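Local coordinates for protein probable uracil-DNA glycosylase (Acanthamoeba polyphaga mimivirus, PDB 5X55) that is a probable uracil-DNA glycosylase, a viral member of the uracil-DNA glycosylase superfamily with an alpha/beta fold built round a four-stranded parallel sheet, at residues Thr276-Thr284 / Leu302-His311. Sequence-based numbering, arbitrary orientation.
Sequences TADLIDYLT and LCQRVDPKKH
R305 reaches across to D281 and holds its carboxylate side-on, with NE on one oxygen and NH2 on the other. In this salt bridge R305 NH2 lies on the syn lone pair of D281 OD2, modelled rather short at 2.5 Å. R305 NE lies 3.0 Å from D281 OD1. Both oxygens stay close to the guanidinium plane, yet the carboxylate is turned 33° against it, and NE therefore meets OD1 on the syn side but out of the carboxylate plane. A bend at chi3 brings the end of the arginine in against the helix, where CB of A277 sits over the centre of one guanidinium face, 3.4 Å from CZ of R305.

One water ties the polar side together. It donates to D281 OD1 at 2.6 Å and to R305 O, and accepts from T284 OG1, so OD1 is shared between the arginine and the water.

The pairing joins helix 273-286 to the turn that leaves helix 297-303, a type I beta turn from C303 to V306, in the stretch leading to the edge strand 312-316 of the parallel sheet. V306 and T284 both also touch F292 on the adjacent strand 291-295, which sets the apolar part of the contact against the sheet.

That apolar part centres on V306 CG2, which meets CG2 of T284 at 3.6 Å and CG2 of I280 at 3.7 Å. With chi1 of T284 at 62°, its methyl is beside the backbone N and faces the valine, while OG1 turns to the water. Further along, the H311 ring approaches T284 obliquely, NE2 lying 3.5 Å from CA of T284, while its ND1 is hydrogen-bonded to L290 N. K310 lays CE near T284 O and carries NZ on to a salt bridge with D288.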
loop_
_atom_site.group_PDB
_atom_site.type_symbol
_atom_site.label_atom_id
_atom_site.label_comp_id
_atom_site.label_asym_id
_atom_site.label_seq_id
_atom_site.Cartn_x
_atom_site.Cartn_y
_atom_site.Cartn_z
ATOM N N THR A 276 -8.619 -6.829 3.318
ATOM C CA THR A 276 -7.684 -5.931 3.992
ATOM C C THR A 276 -7.842 -6.000 5.512
ATOM O O THR A 276 -6.844 -5.973 6.247
ATOM C CB THR A 276 -7.867 -4.500 3.476
ATOM O OG1 THR A 276 -7.623 -4.468 2.064
ATOM C CG2 THR A 276 -6.888 -3.545 4.164
ATOM N N ALA A 277 -9.077 -6.133 6.007
ATOM C CA ALA A 277 -9.257 -6.281 7.449
ATOM C C ALA A 277 -8.573 -7.540 7.957
ATOM O O ALA A 277 -7.885 -7.511 8.984
ATOM C CB ALA A 277 -10.743 -6.296 7.803
ATOM N N ASP A 278 -8.724 -8.657 7.232
ATOM C CA ASP A 278 -8.035 -9.880 7.631
ATOM C C ASP A 278 -6.517 -9.755 7.491
ATOM O O ASP A 278 -5.775 -10.388 8.245
ATOM C CB ASP A 278 -8.550 -11.065 6.812
ATOM C CG ASP A 278 -9.877 -11.601 7.326
ATOM O OD1 ASP A 278 -10.215 -11.353 8.503
ATOM O OD2 ASP A 278 -10.584 -12.273 6.546
ATOM N N LEU A 279 -6.034 -8.952 6.549
ATOM C CA LEU A 279 -4.593 -8.753 6.432
ATOM C C LEU A 279 -4.048 -7.986 7.634
ATOM O O LEU A 279 -3.049 -8.397 8.253
ATOM C CB LEU A 279 -4.294 -8.036 5.113
ATOM C CG LEU A 279 -2.871 -7.604 4.774
ATOM C CD1 LEU A 279 -1.866 -8.739 5.012
ATOM C CD2 LEU A 279 -2.831 -7.097 3.316
ATOM N N ILE A 280 -4.721 -6.885 8.005
ATOM C CA ILE A 280 -4.324 -6.121 9.191
ATOM C C ILE A 280 -4.365 -7.010 10.424
ATOM O O ILE A 280 -3.410 -7.057 11.216
ATOM C CB ILE A 280 -5.231 -4.884 9.389
ATOM C CG1 ILE A 280 -5.380 -4.032 8.110
ATOM C CG2 ILE A 280 -4.770 -4.056 10.586
ATOM C CD1 ILE A 280 -4.148 -3.402 7.648
ATOM N N ASP A 281 -5.481 -7.728 10.606
ATOM C CA ASP A 281 -5.649 -8.556 11.801
ATOM C C ASP A 281 -4.609 -9.661 11.850
ATOM O O ASP A 281 -4.081 -9.979 12.919
ATOM C CB ASP A 281 -7.061 -9.152 11.847
ATOM C CG ASP A 281 -8.138 -8.082 11.998
ATOM O OD1 ASP A 281 -7.793 -6.939 12.393
ATOM O OD2 ASP A 281 -9.322 -8.368 11.702
ATOM N N TYR A 282 -4.309 -10.266 10.698
ATOM C CA TYR A 282 -3.274 -11.287 10.657
ATOM C C TYR A 282 -1.943 -10.730 11.144
ATOM O O TYR A 282 -1.236 -11.370 11.940
ATOM C CB TYR A 282 -3.145 -11.835 9.235
ATOM C CG TYR A 282 -2.067 -12.880 9.110
ATOM C CD1 TYR A 282 -2.332 -14.220 9.401
ATOM C CD2 TYR A 282 -0.781 -12.534 8.722
ATOM C CE1 TYR A 282 -1.339 -15.184 9.295
ATOM C CE2 TYR A 282 0.218 -13.491 8.618
ATOM C CZ TYR A 282 -0.064 -14.807 8.906
ATOM O OH TYR A 282 0.923 -15.764 8.796
ATOM N N LEU A 283 -1.579 -9.531 10.673
ATOM C CA LEU A 283 -0.276 -8.984 11.054
ATOM C C LEU A 283 -0.235 -8.652 12.545
ATOM O O LEU A 283 0.715 -9.024 13.245
ATOM C CB LEU A 283 0.060 -7.748 10.208
ATOM C CG LEU A 283 0.287 -7.971 8.710
ATOM C CD1 LEU A 283 0.460 -6.635 8.013
ATOM C CD2 LEU A 283 1.495 -8.847 8.467
ATOM N N THR A 284 -1.270 -7.971 13.056
ATOM C CA THR A 284 -1.267 -7.589 14.464
ATOM C C THR A 284 -1.473 -8.775 15.403
ATOM O O THR A 284 -1.089 -8.699 16.574
ATOM C CB THR A 284 -2.345 -6.539 14.738
ATOM O OG1 THR A 284 -3.638 -7.099 14.457
ATOM C CG2 THR A 284 -2.113 -5.312 13.861
ATOM N N LEU A 302 -8.604 2.535 9.572
ATOM C CA LEU A 302 -8.059 1.181 9.487
ATOM C C LEU A 302 -7.082 0.898 10.622
ATOM O O LEU A 302 -7.064 -0.210 11.160
ATOM C CB LEU A 302 -7.378 0.959 8.143
ATOM C CG LEU A 302 -8.301 0.915 6.947
ATOM C CD1 LEU A 302 -7.467 0.518 5.762
ATOM C CD2 LEU A 302 -9.433 -0.069 7.177
ATOM N N CYS A 303 -6.247 1.874 10.990
ATOM C CA CYS A 303 -5.260 1.638 12.044
ATOM C C CYS A 303 -5.882 1.536 13.429
ATOM O O CYS A 303 -5.200 1.116 14.374
ATOM C CB CYS A 303 -4.205 2.738 12.032
ATOM S SG CYS A 303 -3.077 2.608 10.595
ATOM N N GLN A 304 -7.140 1.923 13.581
ATOM C CA GLN A 304 -7.833 1.645 14.832
ATOM C C GLN A 304 -8.326 0.211 14.939
ATOM O O GLN A 304 -8.981 -0.129 15.927
ATOM C CB GLN A 304 -8.980 2.631 14.999
ATOM C CG GLN A 304 -8.410 4.007 15.245
ATOM C CD GLN A 304 -9.455 5.047 15.406
ATOM O OE1 GLN A 304 -10.167 5.074 16.421
ATOM N NE2 GLN A 304 -9.583 5.913 14.398
ATOM N N ARG A 305 -8.028 -0.648 13.960
ATOM C CA ARG A 305 -8.134 -2.074 14.218
ATOM C C ARG A 305 -6.988 -2.576 15.071
ATOM O O ARG A 305 -7.058 -3.706 15.572
ATOM C CB ARG A 305 -8.152 -2.880 12.920
ATOM C CG ARG A 305 -9.270 -2.541 11.946
ATOM C CD ARG A 305 -9.188 -3.472 10.759
ATOM N NE ARG A 305 -9.554 -4.844 11.119
ATOM C CZ ARG A 305 -10.804 -5.302 11.088
ATOM N NH1 ARG A 305 -11.804 -4.494 10.723
ATOM N NH2 ARG A 305 -11.059 -6.557 11.427
ATOM N N VAL A 306 -5.948 -1.765 15.242
ATOM C CA VAL A 306 -4.659 -2.198 15.770
ATOM C C VAL A 306 -4.576 -1.788 17.234
ATOM O O VAL A 306 -4.959 -0.670 17.598
ATOM C CB VAL A 306 -3.496 -1.583 14.952
ATOM C CG1 VAL A 306 -2.157 -1.938 15.556
ATOM C CG2 VAL A 306 -3.553 -2.015 13.467
ATOM N N ASP A 307 -4.092 -2.691 18.071
ATOM C CA ASP A 307 -3.867 -2.419 19.489
ATOM C C ASP A 307 -2.729 -1.423 19.675
ATOM O O ASP A 307 -1.569 -1.784 19.442
ATOM C CB ASP A 307 -3.538 -3.720 20.214
ATOM C CG ASP A 307 -3.497 -3.560 21.720
ATOM O OD1 ASP A 307 -3.506 -2.408 22.222
ATOM O OD2 ASP A 307 -3.469 -4.607 22.405
ATOM N N PRO A 308 -2.994 -0.194 20.120
ATOM C CA PRO A 308 -1.935 0.824 20.191
ATOM C C PRO A 308 -0.959 0.651 21.344
ATOM O O PRO A 308 -0.019 1.444 21.450
ATOM C CB PRO A 308 -2.730 2.135 20.334
ATOM C CG PRO A 308 -4.004 1.722 21.011
ATOM C CD PRO A 308 -4.315 0.332 20.512
ATOM N N LYS A 309 -1.132 -0.343 22.214
ATOM C CA LYS A 309 -0.119 -0.641 23.220
ATOM C C LYS A 309 0.801 -1.767 22.786
ATOM O O LYS A 309 1.919 -1.895 23.302
ATOM C CB LYS A 309 -0.772 -1.006 24.560
ATOM C CG LYS A 309 -1.735 0.048 25.090
ATOM C CD LYS A 309 -2.290 -0.314 26.473
ATOM C CE LYS A 309 -2.557 -1.813 26.633
ATOM N NZ LYS A 309 -3.570 -2.357 25.673
ATOM N N LYS A 310 0.348 -2.565 21.845
ATOM C CA LYS A 310 1.135 -3.612 21.237
ATOM C C LYS A 310 1.888 -3.115 20.003
ATOM O O LYS A 310 2.868 -3.743 19.576
ATOM C CB LYS A 310 0.170 -4.733 20.864
ATOM C CG LYS A 310 0.670 -6.126 20.928
ATOM C CD LYS A 310 0.164 -6.923 19.743
ATOM C CE LYS A 310 0.237 -8.364 20.120
ATOM N NZ LYS A 310 1.430 -8.623 20.998
ATOM N N HIS A 311 1.428 -2.014 19.413
ATOM C CA HIS A 311 1.960 -1.510 18.160
ATOM C C HIS A 311 1.956 0.007 18.203
ATOM O O HIS A 311 1.158 0.629 18.912
ATOM C CB HIS A 311 1.144 -1.986 16.945
ATOM C CG HIS A 311 1.132 -3.468 16.766
ATOM N ND1 HIS A 311 2.211 -4.163 16.264
ATOM C CD2 HIS A 311 0.169 -4.391 17.016
ATOM C CE1 HIS A 311 1.919 -5.451 16.217
ATOM N NE2 HIS A 311 0.683 -5.616 16.662
HETATM O O HOH W 1 -6.076 -6.107 14.129
#